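Local atomic coordinates of TRAP-type transporter, periplasmic component (Cupriavidus necator, PDB entry 4P8B), a protein that binds (S)-2-acetolactate and probably delivers it, as a periplasmic solute-binding component, to a TRAP-type membrane transporter. Residues A[78-86]-A[94-105]; A[108-117]-A[237-245]. All coordinates share one frame; numbering follows the deposited sequence.

Interaction 1: A[78-86]-A[94-105]. With X2X ((2S)-2-hydroxy-2-methyl-3-oxobutanoic acid), chain D.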
loop_
_atom_site.group_PDB
_atom_site.type_symbol
_atom_site.label_atom_id
_atom_site.label_comp_id
_atom_site.label_asym_id
_atom_site.label_seq_id
_atom_site.Cartn_x
_atom_site.Cartn_y
_atom_site.Cartn_z
ATOM N N ASP A 78 3.667 -1.162 15.180
ATOM C CA ASP A 78 3.332 0.238 14.930
ATOM C C ASP A 78 3.870 0.643 13.557
ATOM O O ASP A 78 4.915 1.295 13.415
ATOM C CB ASP A 78 3.931 1.077 16.041
ATOM C CG ASP A 78 3.408 2.496 16.079
ATOM O OD1 ASP A 78 2.675 2.893 15.159
ATOM O OD2 ASP A 78 3.763 3.210 17.058
ATOM N N GLN A 79 3.146 0.256 12.518
ATOM C CA GLN A 79 3.641 0.362 11.157
ATOM C C GLN A 79 3.870 1.798 10.712
ATOM O O GLN A 79 4.649 2.048 9.779
ATOM C CB GLN A 79 2.673 -0.357 10.210
ATOM C CG GLN A 79 1.274 0.275 10.130
ATOM C CD GLN A 79 0.234 -0.695 9.674
ATOM O OE1 GLN A 79 -0.040 -1.654 10.359
ATOM N NE2 GLN A 79 -0.349 -0.445 8.517
ATOM N N THR A 80 3.236 2.743 11.390
ATOM C CA THR A 80 3.376 4.134 10.991
ATOM C C THR A 80 4.611 4.780 11.592
ATOM O O THR A 80 4.812 5.979 11.411
ATOM C CB THR A 80 2.115 4.987 11.273
ATOM O OG1 THR A 80 1.732 4.885 12.647
ATOM C CG2 THR A 80 0.942 4.547 10.393
ATOM N N ARG A 81 5.473 4.001 12.243
ATOM C CA ARG A 81 6.816 4.480 12.527
ATOM C C ARG A 81 7.886 3.503 12.050
ATOM O O ARG A 81 9.035 3.565 12.482
ATOM C CB ARG A 81 6.997 4.799 14.009
ATOM C CG ARG A 81 6.827 3.603 14.926
ATOM C CD ARG A 81 6.990 4.041 16.378
ATOM N NE ARG A 81 6.717 2.957 17.313
ATOM C CZ ARG A 81 7.607 2.060 17.712
ATOM N NH1 ARG A 81 8.864 2.115 17.295
ATOM N NH2 ARG A 81 7.247 1.113 18.582
ATOM N N GLU A 82 7.515 2.615 11.141
ATOM C CA GLU A 82 8.469 1.731 10.496
ATOM C C GLU A 82 9.571 2.510 9.755
ATOM O O GLU A 82 10.742 2.128 9.812
ATOM C CB GLU A 82 7.745 0.815 9.512
ATOM C CG GLU A 82 8.608 -0.302 8.954
ATOM C CD GLU A 82 7.959 -1.055 7.788
ATOM O OE1 GLU A 82 7.430 -0.388 6.866
ATOM O OE2 GLU A 82 7.947 -2.294 7.770
ATOM N N PHE A 83 9.221 3.604 9.071
ATOM C CA PHE A 83 10.221 4.331 8.299
ATOM C C PHE A 83 11.338 4.822 9.209
ATOM O O PHE A 83 12.523 4.731 8.866
ATOM C CB PHE A 83 9.609 5.514 7.550
ATOM C CG PHE A 83 10.565 6.180 6.611
ATOM C CD1 PHE A 83 10.807 5.619 5.373
ATOM C CD2 PHE A 83 11.243 7.338 6.966
ATOM C CE1 PHE A 83 11.665 6.191 4.491
ATOM C CE2 PHE A 83 12.126 7.930 6.075
ATOM C CZ PHE A 83 12.347 7.343 4.838
ATOM N N SER A 84 10.975 5.385 10.357
ATOM C CA SER A 84 11.996 5.893 11.270
ATOM C C SER A 84 12.917 4.770 11.751
ATOM O O SER A 84 14.125 4.951 11.886
ATOM C CB SER A 84 11.345 6.593 12.460
ATOM O OG SER A 84 10.408 7.557 12.019
ATOM N N ALA A 85 12.351 3.595 11.996
ATOM C CA ALA A 85 13.152 2.456 12.436
ATOM C C ALA A 85 14.117 1.995 11.337
ATOM O O ALA A 85 15.245 1.581 11.625
ATOM C CB ALA A 85 12.234 1.306 12.879
ATOM N N ILE A 86 13.677 2.070 10.078
ATOM C CA ILE A 86 14.581 1.794 8.959
ATOM C C ILE A 86 15.698 2.848 8.880
ATOM O O ILE A 86 16.863 2.492 8.777
ATOM C CB ILE A 86 13.855 1.748 7.589
ATOM C CG1 ILE A 86 12.786 0.670 7.559
ATOM C CG2 ILE A 86 14.870 1.470 6.481
ATOM C CD1 ILE A 86 11.769 0.855 6.451
ATOM N N ALA A 94 13.375 -3.451 4.169
ATOM C CA ALA A 94 11.933 -3.620 4.267
ATOM C C ALA A 94 11.279 -3.614 2.911
ATOM O O ALA A 94 11.847 -3.099 1.941
ATOM C CB ALA A 94 11.348 -2.508 5.118
ATOM N N VAL A 95 10.101 -4.210 2.839
ATOM C CA VAL A 95 9.159 -3.931 1.767
ATOM C C VAL A 95 8.014 -3.205 2.454
ATOM O O VAL A 95 7.363 -3.780 3.313
ATOM C CB VAL A 95 8.672 -5.194 1.040
ATOM C CG1 VAL A 95 7.745 -4.802 -0.094
ATOM C CG2 VAL A 95 9.849 -6.019 0.520
ATOM N N GLY A 96 7.827 -1.930 2.151
ATOM C CA GLY A 96 6.837 -1.121 2.829
ATOM C C GLY A 96 5.777 -0.562 1.915
ATOM O O GLY A 96 5.986 -0.387 0.725
ATOM N N SER A 97 4.628 -0.268 2.498
ATOM C CA SER A 97 3.589 0.478 1.817
ATOM C C SER A 97 3.839 1.972 1.940
ATOM O O SER A 97 4.181 2.482 3.009
ATOM C CB SER A 97 2.217 0.177 2.415
ATOM O OG SER A 97 1.270 1.125 1.912
ATOM N N THR A 98 3.601 2.680 0.850
ATOM C CA THR A 98 3.706 4.129 0.855
ATOM C C THR A 98 2.811 4.783 1.917
ATOM O O THR A 98 3.146 5.865 2.415
ATOM C CB THR A 98 3.425 4.717 -0.534
ATOM O OG1 THR A 98 2.122 4.320 -0.966
ATOM C CG2 THR A 98 4.465 4.232 -1.549
ATOM N N ILE A 99 1.689 4.148 2.254
ATOM C CA ILE A 99 0.810 4.708 3.254
ATOM C C ILE A 99 1.518 4.799 4.613
ATOM O O ILE A 99 1.435 5.798 5.325
ATOM C CB ILE A 99 -0.473 3.870 3.385
ATOM C CG1 ILE A 99 -1.326 4.039 2.128
ATOM C CG2 ILE A 99 -1.260 4.313 4.624
ATOM C CD1 ILE A 99 -2.517 3.104 2.088
ATOM N N ASN A 100 2.242 3.749 4.966
ATOM C CA ASN A 100 2.804 3.648 6.305
ATOM C C ASN A 100 3.960 4.596 6.535
ATOM O O ASN A 100 4.220 4.985 7.675
ATOM C CB ASN A 100 3.250 2.222 6.571
ATOM C CG ASN A 100 2.089 1.263 6.639
ATOM O OD1 ASN A 100 0.954 1.651 6.961
ATOM N ND2 ASN A 100 2.326 0.030 6.244
ATOM N N TRP A 101 4.617 4.996 5.455
ATOM C CA TRP A 101 5.768 5.895 5.540
ATOM C C TRP A 101 5.393 7.354 5.265
ATOM O O TRP A 101 6.219 8.265 5.388
ATOM C CB TRP A 101 6.860 5.465 4.561
ATOM C CG TRP A 101 7.416 4.093 4.760
ATOM C CD1 TRP A 101 7.243 3.241 5.841
ATOM C CD2 TRP A 101 8.231 3.391 3.826
ATOM N NE1 TRP A 101 7.918 2.061 5.611
ATOM C CE2 TRP A 101 8.543 2.135 4.391
ATOM C CE3 TRP A 101 8.760 3.722 2.575
ATOM C CZ2 TRP A 101 9.321 1.204 3.721
ATOM C CZ3 TRP A 101 9.534 2.799 1.918
ATOM C CH2 TRP A 101 9.811 1.546 2.495
ATOM N N SER A 102 4.153 7.578 4.858
ATOM C CA SER A 102 3.695 8.933 4.594
ATOM C C SER A 102 3.859 9.901 5.776
ATOM O O SER A 102 4.158 11.058 5.542
ATOM C CB SER A 102 2.232 8.914 4.138
ATOM O OG SER A 102 2.122 8.371 2.841
ATOM N N PRO A 103 3.681 9.442 7.035
ATOM C CA PRO A 103 3.872 10.419 8.122
ATOM C C PRO A 103 5.267 11.039 8.154
ATOM O O PRO A 103 5.400 12.196 8.566
ATOM C CB PRO A 103 3.595 9.595 9.391
ATOM C CG PRO A 103 2.696 8.525 8.930
ATOM C CD PRO A 103 3.151 8.163 7.548
ATOM N N GLN A 104 6.277 10.307 7.690
ATOM C CA GLN A 104 7.653 10.793 7.659
ATOM C C GLN A 104 8.078 11.365 6.311
ATOM O O GLN A 104 8.996 12.187 6.257
ATOM C CB GLN A 104 8.624 9.670 8.015
ATOM C CG GLN A 104 8.501 9.184 9.448
ATOM C CD GLN A 104 7.389 8.166 9.625
ATOM O OE1 GLN A 104 7.013 7.467 8.681
ATOM N NE2 GLN A 104 6.843 8.091 10.839
ATOM N N VAL A 105 7.441 10.916 5.233
ATOM C CA VAL A 105 7.821 11.325 3.885
ATOM C C VAL A 105 6.564 11.832 3.192
ATOM O O VAL A 105 5.800 11.043 2.626
ATOM C CB VAL A 105 8.431 10.162 3.093
ATOM C CG1 VAL A 105 8.990 10.670 1.747
ATOM C CG2 VAL A 105 9.525 9.467 3.914
HETATM O OAD X2X D . -2.729 -1.671 7.301
HETATM C CAH X2X D . -3.147 -1.982 6.139
HETATM O OAE X2X D . -4.362 -1.837 5.815
HETATM C CAI X2X D . -2.197 -2.515 5.117
HETATM C CAB X2X D . -1.759 -3.897 5.554
HETATM O OAF X2X D . -2.746 -2.447 3.832
HETATM C CAG X2X D . -1.041 -1.568 5.125
HETATM O OAC X2X D . -0.017 -1.843 5.750
HETATM C CAA X2X D . -1.139 -0.267 4.403
HETATM O O HOH W 1 5.057 -0.790 5.539
HETATM O O HOH W 2 6.353 -3.302 5.868
HETATM O O HOH W 3 6.623 4.767 9.087
HETATM O O HOH W 4 8.492 8.489 13.535
#
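With CG of Gln79 lodged between its backbone N and carbonyl carbon (chi1 65°) and the rest of the chain extended, NE2 donates to Asn100 OD1 (2.9 Å) and, with its second N-H, to the acetolactate carboxylate oxygen OAD. The two amide planes stand nearly perpendicular, and Asn100 ND2 donates to OAC, the ligand's keto oxygen, 3.0 Å away. Bonding between the amides helps set the rotation of both, with Trp199 N holding Gln79 OE1. Glu82 CG lies opposite its backbone N (chi1 -170°), and the extended chain brings up OE1, which accepts from Trp101 NE1 at 2.8 Å; Ser36 and a water hold OE2, while another water joins OE1 to Ser97 N and Asn100 ND2, tying this buried carboxylate to the first shell. Phe83 CB lies over the five-membered ring of the Trp101 indole in a CH-pi contact, and Val105 CG2 sits over the Phe83 ring, 3.8 Å from its centroid. Farther out, Gln104 NE2 makes a nearly straight bond of 3.0 Å to Thr80 O. The contact docks helix 82-88 against strand 93-97 and the short helix that follows; helix 130-141 packs on Phe83 and Val105, Trp45 of helix 44-59 on Asn100, and strand 241-249 on Trp101.

Interaction 2: A[108-117]-A[237-245]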
loop_
_atom_site.group_PDB
_atom_site.type_symbol
_atom_site.label_atom_id
_atom_site.label_comp_id
_atom_site.label_asym_id
_atom_site.label_seq_id
_atom_site.Cartn_x
_atom_site.Cartn_y
_atom_site.Cartn_z
ATOM N N LEU A 108 4.926 10.734 -0.223
ATOM C CA LEU A 108 4.282 9.455 -0.409
ATOM C C LEU A 108 2.752 9.550 -0.297
ATOM O O LEU A 108 2.057 8.641 -0.725
ATOM C CB LEU A 108 4.843 8.404 0.560
ATOM C CG LEU A 108 6.320 8.079 0.376
ATOM C CD1 LEU A 108 6.736 7.075 1.420
ATOM C CD2 LEU A 108 6.592 7.527 -1.014
ATOM N N ASN A 109 2.249 10.674 0.231
ATOM C CA ASN A 109 0.812 10.925 0.207
ATOM C C ASN A 109 0.249 11.039 -1.227
ATOM O O ASN A 109 -0.948 10.950 -1.418
ATOM C CB ASN A 109 0.455 12.191 0.976
ATOM C CG ASN A 109 0.556 12.032 2.472
ATOM O OD1 ASN A 109 -0.201 11.285 3.077
ATOM N ND2 ASN A 109 1.474 12.768 3.080
ATOM N N LEU A 110 1.109 11.231 -2.218
ATOM C CA LEU A 110 0.662 11.342 -3.594
ATOM C C LEU A 110 -0.218 10.163 -3.992
ATOM O O LEU A 110 -1.256 10.338 -4.640
ATOM C CB LEU A 110 1.870 11.450 -4.516
ATOM C CG LEU A 110 1.599 11.781 -5.977
ATOM C CD1 LEU A 110 2.717 12.634 -6.554
ATOM C CD2 LEU A 110 1.452 10.509 -6.795
ATOM N N PHE A 111 0.158 8.955 -3.573
ATOM C CA PHE A 111 -0.594 7.778 -3.935
ATOM C C PHE A 111 -1.918 7.642 -3.174
ATOM O O PHE A 111 -2.785 6.820 -3.539
ATOM C CB PHE A 111 0.258 6.503 -3.747
ATOM C CG PHE A 111 1.507 6.496 -4.580
ATOM C CD1 PHE A 111 1.429 6.292 -5.960
ATOM C CD2 PHE A 111 2.748 6.715 -4.015
ATOM C CE1 PHE A 111 2.563 6.293 -6.733
ATOM C CE2 PHE A 111 3.887 6.727 -4.809
ATOM C CZ PHE A 111 3.789 6.510 -6.153
ATOM N N SER A 112 -2.067 8.459 -2.130
ATOM C CA SER A 112 -3.265 8.484 -1.310
ATOM C C SER A 112 -4.232 9.593 -1.716
ATOM O O SER A 112 -5.260 9.746 -1.088
ATOM C CB SER A 112 -2.888 8.669 0.160
ATOM O OG SER A 112 -2.069 7.578 0.554
ATOM N N LEU A 113 -3.912 10.395 -2.726
ATOM C CA LEU A 113 -4.851 11.429 -3.161
ATOM C C LEU A 113 -6.105 10.795 -3.743
ATOM O O LEU A 113 -6.019 9.979 -4.653
ATOM C CB LEU A 113 -4.214 12.311 -4.225
ATOM C CG LEU A 113 -3.107 13.245 -3.758
ATOM C CD1 LEU A 113 -2.386 13.830 -4.972
ATOM C CD2 LEU A 113 -3.666 14.349 -2.876
ATOM N N PRO A 114 -7.280 11.165 -3.221
ATOM C CA PRO A 114 -8.488 10.436 -3.639
ATOM C C PRO A 114 -8.813 10.667 -5.115
ATOM O O PRO A 114 -8.890 11.795 -5.574
ATOM C CB PRO A 114 -9.579 10.994 -2.704
ATOM C CG PRO A 114 -9.033 12.322 -2.210
ATOM C CD PRO A 114 -7.536 12.134 -2.153
ATOM N N PHE A 115 -8.934 9.567 -5.854
ATOM C CA PHE A 115 -9.333 9.537 -7.257
ATOM C C PHE A 115 -8.318 10.148 -8.204
ATOM O O PHE A 115 -8.655 10.658 -9.263
ATOM C CB PHE A 115 -10.768 10.078 -7.422
ATOM C CG PHE A 115 -11.754 9.310 -6.585
ATOM C CD1 PHE A 115 -12.173 8.045 -6.992
ATOM C CD2 PHE A 115 -12.163 9.775 -5.361
ATOM C CE1 PHE A 115 -13.014 7.304 -6.217
ATOM C CE2 PHE A 115 -13.012 9.028 -4.586
ATOM C CZ PHE A 115 -13.412 7.792 -5.007
ATOM N N LEU A 116 -7.044 10.043 -7.836
ATOM C CA LEU A 116 -5.946 10.392 -8.741
ATOM C C LEU A 116 -5.779 9.411 -9.902
ATOM O O LEU A 116 -5.547 9.820 -11.021
ATOM C CB LEU A 116 -4.625 10.451 -7.974
ATOM C CG LEU A 116 -3.371 10.738 -8.803
ATOM C CD1 LEU A 116 -3.352 12.143 -9.362
ATOM C CD2 LEU A 116 -2.125 10.503 -7.958
HETATM N N MSE A 117 -5.873 8.113 -9.624
HETATM C CA MSE A 117 -5.472 7.084 -10.580
HETATM C C MSE A 117 -6.654 6.232 -11.040
HETATM O O MSE A 117 -7.206 5.466 -10.252
HETATM C CB MSE A 117 -4.449 6.159 -9.927
HETATM C CG MSE A 117 -3.168 6.853 -9.515
HETATM SE SE MSE A 117 -1.906 5.718 -8.615
HETATM C CE MSE A 117 -2.861 5.464 -6.944
ATOM N N TRP A 237 -14.522 0.951 -5.625
ATOM C CA TRP A 237 -14.372 2.346 -6.048
ATOM C C TRP A 237 -12.967 2.755 -6.469
ATOM O O TRP A 237 -12.816 3.794 -7.101
ATOM C CB TRP A 237 -14.860 3.255 -4.947
ATOM C CG TRP A 237 -14.097 3.235 -3.639
ATOM C CD1 TRP A 237 -13.120 2.356 -3.232
ATOM C CD2 TRP A 237 -14.271 4.154 -2.565
ATOM N NE1 TRP A 237 -12.707 2.679 -1.967
ATOM C CE2 TRP A 237 -13.383 3.784 -1.535
ATOM C CE3 TRP A 237 -15.118 5.256 -2.366
ATOM C CZ2 TRP A 237 -13.293 4.499 -0.354
ATOM C CZ3 TRP A 237 -15.027 5.955 -1.197
ATOM C CH2 TRP A 237 -14.125 5.569 -0.193
ATOM N N GLY A 238 -11.950 1.965 -6.166
ATOM C CA GLY A 238 -10.597 2.268 -6.601
ATOM C C GLY A 238 -10.101 3.624 -6.149
ATOM O O GLY A 238 -9.332 4.262 -6.899
ATOM N N TYR A 239 -10.465 4.107 -4.967
ATOM C CA TYR A 239 -10.225 5.509 -4.631
ATOM C C TYR A 239 -8.735 5.846 -4.559
ATOM O O TYR A 239 -8.331 6.951 -4.957
ATOM C CB TYR A 239 -10.970 5.982 -3.378
ATOM C CG TYR A 239 -10.383 5.615 -2.016
ATOM C CD1 TYR A 239 -10.022 4.298 -1.673
ATOM C CD2 TYR A 239 -10.269 6.582 -1.048
ATOM C CE1 TYR A 239 -9.529 4.003 -0.408
ATOM C CE2 TYR A 239 -9.811 6.296 0.217
ATOM C CZ TYR A 239 -9.436 4.999 0.533
ATOM O OH TYR A 239 -8.972 4.758 1.801
ATOM N N VAL A 240 -7.914 4.913 -4.067
ATOM C CA VAL A 240 -6.465 5.068 -4.058
ATOM C C VAL A 240 -5.858 3.693 -4.286
ATOM O O VAL A 240 -6.548 2.677 -4.204
ATOM C CB VAL A 240 -5.943 5.578 -2.692
ATOM C CG1 VAL A 240 -6.568 6.900 -2.314
ATOM C CG2 VAL A 240 -6.157 4.541 -1.599
ATOM N N ALA A 241 -4.558 3.653 -4.528
ATOM C CA ALA A 241 -3.819 2.400 -4.518
ATOM C C ALA A 241 -2.480 2.651 -3.864
ATOM O O ALA A 241 -1.827 3.641 -4.184
ATOM C CB ALA A 241 -3.622 1.837 -5.901
ATOM N N ASP A 242 -2.047 1.756 -2.982
ATOM C CA ASP A 242 -0.727 1.871 -2.399
ATOM C C ASP A 242 0.255 0.934 -3.083
ATOM O O ASP A 242 0.080 -0.303 -3.035
ATOM C CB ASP A 242 -0.699 1.723 -0.844
ATOM C CG ASP A 242 -1.294 0.430 -0.303
ATOM O OD1 ASP A 242 -2.375 -0.013 -0.756
ATOM O OD2 ASP A 242 -0.718 -0.091 0.692
ATOM N N PRO A 243 1.283 1.498 -3.710
ATOM C CA PRO A 243 2.416 0.678 -4.125
ATOM C C PRO A 243 3.242 0.300 -2.928
ATOM O O PRO A 243 3.060 0.827 -1.831
ATOM C CB PRO A 243 3.157 1.582 -5.106
ATOM C CG PRO A 243 2.775 2.972 -4.746
ATOM C CD PRO A 243 1.489 2.932 -3.990
ATOM N N LEU A 244 4.167 -0.621 -3.161
ATOM C CA LEU A 244 5.169 -0.983 -2.178
ATOM C C LEU A 244 6.517 -0.525 -2.659
ATOM O O LEU A 244 6.734 -0.405 -3.858
ATOM C CB LEU A 244 5.196 -2.501 -1.961
ATOM C CG LEU A 244 3.890 -3.181 -1.589
ATOM C CD1 LEU A 244 4.057 -4.693 -1.552
ATOM C CD2 LEU A 244 3.343 -2.646 -0.277
ATOM N N ILE A 245 7.443 -0.311 -1.726
ATOM C CA ILE A 245 8.822 0.014 -2.063
ATOM C C ILE A 245 9.750 -0.906 -1.284
ATOM O O ILE A 245 9.593 -1.113 -0.073
ATOM C CB ILE A 245 9.165 1.491 -1.760
ATOM C CG1 ILE A 245 8.140 2.414 -2.432
ATOM C CG2 ILE A 245 10.578 1.821 -2.228
ATOM C CD1 ILE A 245 8.352 3.893 -2.113
HETATM O O HOH W 5 -6.294 6.990 -7.072
HETATM O O HOH W 6 -9.069 6.570 -8.478
HETATM O O HOH W 7 -9.315 3.618 -9.715
#
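Phe111 and Pro243 meet through a CH-pi contact. CG of the proline stands almost exactly on the ring normal, 3.6 Å from the Phe111 centroid. Toward the other end of the contact the Phe115 ring is met over one face by CB of Tyr239, 3.4 Å from Phe115 CZ, while Trp237 O lies at its edge. Phe115 also turns its edge toward the face of the Trp237 indole in an offset edge-to-face pair, the planes 83° apart.

Aliphatic groups pack between these aromatic sites. Val240 CG1, placed opposite its own carbonyl carbon (chi1 -58°), rests against the Ser112 carbonyl, 3.4 Å from Ser112 O. The selenomethionine Met117 bends at its last torsion (chi3 -70°), bringing CE to 3.8 Å from Ala241 CB. At the end beyond Phe111, Leu108 CD2 and Ile245 CD1 touch more loosely.

Hydrogen bonding is sparse and falls to the backbone. Phe115 N, in the type II turn from Leu113 to Leu116, donates to Tyr239 O at 2.8 Å, in the carbonyl plane. A water carries a second link from Met117 N to that same oxygen, and two more waters lie between Met117 O and Gly238 O. Buried Ala241 N has no hydrogen-bond partner in the model and is packed against Met117 CE, 3.5 Å away.

Polar side chains look elsewhere: Ser112 to Tyr183, Tyr239 to Glu215, Trp237 NE1 to the backbone oxygen of Arg155, and Asp242 to the Arg155 side chain in a salt bridge on the acetolactate side. The chemistry thus implies attachment chiefly by shape and hydrophobic burial, with one direct bond and a few waters fixing the turn against the chain that leads into strand 241-249.

Both contacts are largely buried and belong to one framework, since strands 93-97 and 241-249 are neighbours in the five-stranded mixed sheet, where Gly96 O and Ile245 N lie 2.9 Å apart in a probable hydrogen bond. Interaction 1 ends at the ligand and is rich in side-chain amides, a carboxylate and ordered water, with aromatic packing behind them and an exposed margin at Pro103 and Arg81. Interaction 2, without an exposed residue, is mostly apolar, its direct polar links confined to backbone and water; Asp242 is its pocket-facing member. A second probable hydrogen bond, from Ser97 OG to Asp242 OD2 at 2.6 Å, joins the two beside acetolactate.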